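PDB 4AKR: F-actin-capping protein subunit alpha from Dictyostelium discoideum, which binds the fast-growing barbed ends of actin filaments independently of calcium, blocking subunit exchange there without severing the filaments. Local coordinates for residues Gln5-Ile10 with Leu33-Ser38; Ile10-Leu15 with Gly45-Glu50. All coordinates share one frame; numbering follows the deposited sequence.

Interaction 1 of 2, residues Gln5-Ile10 with Leu33-Ser38; sequences QELVQI and LLPSES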
# COMPACT_ATOMS: atom_id res chain seq x y z
N GLN A 5 -10.88 18.20 -18.03
CA GLN A 5 -10.85 18.42 -16.59
C GLN A 5 -10.93 17.11 -15.82
O GLN A 5 -10.36 16.98 -14.74
CB GLN A 5 -12.00 19.33 -16.16
CG GLN A 5 -12.00 19.60 -14.66
CD GLN A 5 -10.66 20.13 -14.16
OE1 GLN A 5 -10.17 21.15 -14.64
NE2 GLN A 5 -10.07 19.44 -13.20
N GLU A 6 -11.65 16.14 -16.36
CA GLU A 6 -11.77 14.83 -15.71
C GLU A 6 -10.41 14.14 -15.75
O GLU A 6 -9.97 13.57 -14.75
CB GLU A 6 -12.83 13.98 -16.42
CG GLU A 6 -14.25 14.51 -16.25
CD GLU A 6 -15.28 13.65 -16.95
OE1 GLU A 6 -15.18 13.51 -18.18
OE2 GLU A 6 -16.18 13.11 -16.28
N LEU A 7 -9.74 14.21 -16.90
CA LEU A 7 -8.42 13.64 -17.07
C LEU A 7 -7.44 14.33 -16.13
O LEU A 7 -6.47 13.73 -15.67
CB LEU A 7 -7.94 13.80 -18.52
CG LEU A 7 -8.71 12.99 -19.57
CD1 LEU A 7 -8.06 13.18 -20.93
CD2 LEU A 7 -8.74 11.51 -19.18
N VAL A 8 -7.70 15.61 -15.85
CA VAL A 8 -6.86 16.39 -14.94
C VAL A 8 -7.05 15.91 -13.50
O VAL A 8 -6.08 15.81 -12.74
CB VAL A 8 -7.19 17.90 -15.02
CG1 VAL A 8 -6.63 18.62 -13.81
CG2 VAL A 8 -6.61 18.48 -16.30
N GLN A 9 -8.29 15.62 -13.12
CA GLN A 9 -8.55 15.16 -11.76
C GLN A 9 -7.97 13.77 -11.53
O GLN A 9 -7.55 13.45 -10.42
CB GLN A 9 -10.05 15.12 -11.48
CG GLN A 9 -10.40 14.67 -10.05
CD GLN A 9 -10.06 15.72 -9.00
OE1 GLN A 9 -10.62 16.82 -9.02
NE2 GLN A 9 -9.16 15.39 -8.09
N ILE A 10 -7.94 12.95 -12.58
CA ILE A 10 -7.40 11.60 -12.45
C ILE A 10 -5.91 11.67 -12.10
O ILE A 10 -5.46 11.06 -11.13
CB ILE A 10 -7.57 10.78 -13.77
CG1 ILE A 10 -9.05 10.54 -14.04
CG2 ILE A 10 -6.83 9.44 -13.67
CD1 ILE A 10 -9.33 9.78 -15.31
N LEU A 33 1.52 10.02 -19.27
CA LEU A 33 0.20 9.49 -19.56
C LEU A 33 -0.76 10.60 -19.92
O LEU A 33 -1.86 10.35 -20.42
CB LEU A 33 -0.32 8.72 -18.34
CG LEU A 33 0.62 7.59 -17.92
CD1 LEU A 33 0.07 6.89 -16.69
CD2 LEU A 33 0.78 6.60 -19.07
N LEU A 34 -0.34 11.84 -19.69
CA LEU A 34 -1.17 13.00 -20.01
C LEU A 34 -1.10 13.31 -21.51
O LEU A 34 -0.03 13.52 -22.05
CB LEU A 34 -0.71 14.21 -19.19
CG LEU A 34 -1.03 14.07 -17.70
CD1 LEU A 34 -0.50 15.25 -16.91
CD2 LEU A 34 -2.53 13.95 -17.54
N PRO A 35 -2.26 13.35 -22.19
CA PRO A 35 -2.27 13.65 -23.63
C PRO A 35 -1.62 14.98 -23.96
O PRO A 35 -1.19 15.20 -25.09
CB PRO A 35 -3.76 13.62 -23.99
CG PRO A 35 -4.42 14.04 -22.72
CD PRO A 35 -3.64 13.28 -21.67
N SER A 36 -1.54 15.86 -22.97
CA SER A 36 -0.91 17.16 -23.15
C SER A 36 -0.36 17.69 -21.83
O SER A 36 -1.09 17.82 -20.84
CB SER A 36 -1.89 18.16 -23.72
OG SER A 36 -1.26 19.41 -23.95
N GLU A 37 0.93 18.02 -21.84
CA GLU A 37 1.63 18.54 -20.68
C GLU A 37 1.02 19.83 -20.14
O GLU A 37 1.38 20.29 -19.05
CB GLU A 37 3.10 18.77 -21.03
CG GLU A 37 4.04 18.74 -19.84
CD GLU A 37 4.03 17.39 -19.13
OE1 GLU A 37 3.04 17.09 -18.43
OE2 GLU A 37 5.01 16.63 -19.29
N SER A 38 0.09 20.43 -20.88
CA SER A 38 -0.52 21.67 -20.45
C SER A 38 -1.76 21.44 -19.59
O SER A 38 -2.22 22.35 -18.91
CB SER A 38 -0.90 22.52 -21.66
OG SER A 38 -1.96 21.92 -22.38
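Leu-34 and Pro-35 face Leu-7 across a small apolar contact that buries 94 Å² in all. The backbones stay well apart, the closest CA atoms being those of Leu-7 and Leu-34 at 7.8 Å, so side chains, not backbones, make the approach. The CB of Leu-34 does not aim straight at the helix, but its CD2 branch comes back toward it and stops 4.4 Å from Leu-7 O. That distance, with a methyl group facing a carbonyl oxygen, indicates loose van der Waals packing against the backbone.

Pro-35 meets the leucine side chain itself. Its CG lies 4.1 Å from Leu-7 CD1, a single methyl group against the puckered corner of the pyrrolidine ring, and the two side chains meet at a slant. On the helix side, Leu-7 has CG anti to its carbonyl carbon (chi1 -67°), and with chi2 at -176° CD1 becomes the far end of an extended chain reaching to the proline. The two residues differ in burial: Leu-7 is buried, whereas Pro-35 is exposed at the margin.

Beyond the proline the loop runs on away from Leu-7. Ser-36 OG and Ser-38 OG are hydrogen-bonded at 3.0 Å, joining the side chains on either side of Glu-37 in sequence. The carboxylate of Glu-37 forms a salt bridge with Arg-31, at the end of the preceding helix.

The contact thus joins the first helix, 4-16, to the loop that leads from helix 23-31 to helix 44-55. Leu-40, farther along that loop, touches both Val-8 and Leu-34, while Leu-7 and Leu-33 also pack on apolar side chains of the other protein chain. This places the contact at one end of the alpha subunit's N-terminal helical bundle, against its partner subunit.

Interaction 2 of 2, residues Ile10-Leu15 with Gly45-Glu50; sequences IATNFL and GSTFRE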
# COMPACT_ATOMS: atom_id res chain seq x y z
N ILE A 10 -7.94 12.95 -12.58
CA ILE A 10 -7.40 11.60 -12.45
C ILE A 10 -5.91 11.67 -12.10
O ILE A 10 -5.46 11.06 -11.13
CB ILE A 10 -7.57 10.78 -13.77
CG1 ILE A 10 -9.05 10.54 -14.04
CG2 ILE A 10 -6.83 9.44 -13.67
CD1 ILE A 10 -9.33 9.78 -15.31
N ALA A 11 -5.17 12.44 -12.89
CA ALA A 11 -3.73 12.62 -12.68
C ALA A 11 -3.39 13.29 -11.36
O ALA A 11 -2.33 13.05 -10.81
CB ALA A 11 -3.14 13.41 -13.84
N THR A 12 -4.28 14.15 -10.86
CA THR A 12 -4.04 14.84 -9.59
C THR A 12 -4.06 13.80 -8.49
O THR A 12 -3.24 13.85 -7.57
CB THR A 12 -5.14 15.91 -9.30
OG1 THR A 12 -5.09 16.93 -10.29
CG2 THR A 12 -4.92 16.54 -7.93
N ASN A 13 -4.99 12.87 -8.57
CA ASN A 13 -5.10 11.82 -7.56
C ASN A 13 -3.90 10.87 -7.54
O ASN A 13 -3.54 10.36 -6.48
CB ASN A 13 -6.39 11.03 -7.75
CG ASN A 13 -7.54 11.64 -6.98
OD1 ASN A 13 -7.79 11.27 -5.83
ND2 ASN A 13 -8.23 12.58 -7.60
N PHE A 14 -3.30 10.62 -8.70
CA PHE A 14 -2.13 9.76 -8.73
C PHE A 14 -1.03 10.48 -7.94
O PHE A 14 -0.51 9.95 -6.96
CB PHE A 14 -1.64 9.53 -10.17
CG PHE A 14 -2.58 8.70 -11.01
CD1 PHE A 14 -3.55 7.89 -10.42
CD2 PHE A 14 -2.49 8.72 -12.39
CE1 PHE A 14 -4.41 7.13 -11.19
CE2 PHE A 14 -3.34 7.96 -13.17
CZ PHE A 14 -4.30 7.16 -12.57
N LEU A 15 -0.72 11.69 -8.37
CA LEU A 15 0.31 12.50 -7.74
C LEU A 15 0.16 12.60 -6.22
O LEU A 15 1.12 12.37 -5.48
CB LEU A 15 0.33 13.91 -8.36
CG LEU A 15 0.71 14.00 -9.84
CD1 LEU A 15 0.72 15.45 -10.31
CD2 LEU A 15 2.09 13.37 -10.04
N GLY A 45 1.24 23.51 -9.01
CA GLY A 45 1.65 24.20 -7.80
C GLY A 45 0.92 23.79 -6.54
O GLY A 45 1.53 23.39 -5.54
N SER A 46 -0.40 23.90 -6.57
CA SER A 46 -1.22 23.53 -5.42
C SER A 46 -1.07 22.04 -5.10
O SER A 46 -1.04 21.65 -3.93
CB SER A 46 -2.68 23.87 -5.72
OG SER A 46 -3.55 23.35 -4.72
N THR A 47 -0.97 21.22 -6.14
CA THR A 47 -0.85 19.78 -6.00
C THR A 47 0.46 19.35 -5.35
O THR A 47 0.46 18.63 -4.34
CB THR A 47 -0.98 19.10 -7.38
OG1 THR A 47 -2.29 19.36 -7.92
CG2 THR A 47 -0.78 17.60 -7.27
N PHE A 48 1.59 19.78 -5.92
CA PHE A 48 2.89 19.43 -5.36
C PHE A 48 3.03 19.99 -3.94
O PHE A 48 3.55 19.31 -3.04
CB PHE A 48 4.01 19.98 -6.26
CG PHE A 48 4.20 19.21 -7.53
CD1 PHE A 48 3.13 18.96 -8.38
CD2 PHE A 48 5.47 18.77 -7.91
CE1 PHE A 48 3.32 18.28 -9.59
CE2 PHE A 48 5.67 18.10 -9.11
CZ PHE A 48 4.59 17.84 -9.95
N ARG A 49 2.56 21.21 -3.74
CA ARG A 49 2.61 21.84 -2.42
C ARG A 49 1.91 20.99 -1.35
O ARG A 49 2.40 20.85 -0.22
CB ARG A 49 1.96 23.23 -2.51
CG ARG A 49 1.61 23.86 -1.18
CD ARG A 49 1.22 25.32 -1.38
NE ARG A 49 0.61 25.88 -0.18
CZ ARG A 49 -0.68 25.78 0.11
NH1 ARG A 49 -1.50 25.14 -0.71
NH2 ARG A 49 -1.16 26.32 1.23
N GLU A 50 0.76 20.42 -1.71
CA GLU A 50 -0.01 19.57 -0.79
C GLU A 50 0.79 18.34 -0.39
O GLU A 50 0.81 17.96 0.78
CB GLU A 50 -1.33 19.17 -1.46
CG GLU A 50 -2.15 18.11 -0.72
CD GLU A 50 -2.47 18.49 0.72
OE1 GLU A 50 -2.64 19.69 1.00
OE2 GLU A 50 -2.56 17.57 1.56
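Thr-12 and Thr-47 mark the closest backbone approach, 6.9 Å between their CA atoms, where the segments of helices 4-16 and 44-55 run in nearly the same direction, with axes 10.3 Å apart and a crossing angle of -22°.

Thr-47 is the central side chain, and its two branches have different partners. Its hydroxyl OG1 lies 3.9 Å from the methyl CG2 of Thr-12, which is a van der Waals approach. With chi1 at -63°, Thr-47 OG1 lies anti to its carbonyl carbon and beside its backbone N, which leaves CG2 anti to that N; Thr-12 has the same form. Each hydroxyl is thereby set over the preceding helical turn, where Thr-12 OG1 is hydrogen-bonded to Val-8 O, and Thr-47 OG1 to Ser-43 O.

The other branch, Thr-47 CG2, packs against Leu-15, whose side chain runs at about a right angle to it. This methyl group lies 4.0 Å from Leu-15 CB and equally far from CD1, so it sits against the root and one tip of the leucine. Leu-15 CD1 is also 3.9 Å from Phe-48 CE1, approaching the ring obliquely. Phe-48 sets out across the contact rather than into it, and its ring carries CE1 back to the leucine. The same ring makes an edge-to-face contact with Phe-23, while Leu-15 touches Val-27 and Val-30, so helix 23-31 completes the packing between the two helices.

Chemically, the contact is dispersive: 157 Å² is buried with methyl, methylene and ring carbons doing most of the touching. Each threonine hydroxyl is already bonded to a carbonyl four residues earlier, which is consistent with the threonines acting here as compact, branched packing residues between the first and third helices of the bundle.

Interactions 1 and 2 use successive parts of helix 4-16, with Ile-10 common to both segments, and their centres are about 11 Å apart. They also touch directly: Leu-34 CD2 packs 3.8 Å from Ala-11 CB, and Leu-40 reaches Leu-34 and Ala-11 alike. Interaction 1 lies farther out, its centre about 28 Å from that of the chain against about 17 Å for interaction 2. In sequence order the segments alternate, and along helix 4-16 the loop after helix 23-31 is met first, then helix 44-55. Both contacts pack against the first helix of an up-down-up three-helix arrangement, consistent with the N-terminal stalk known from capping proteins.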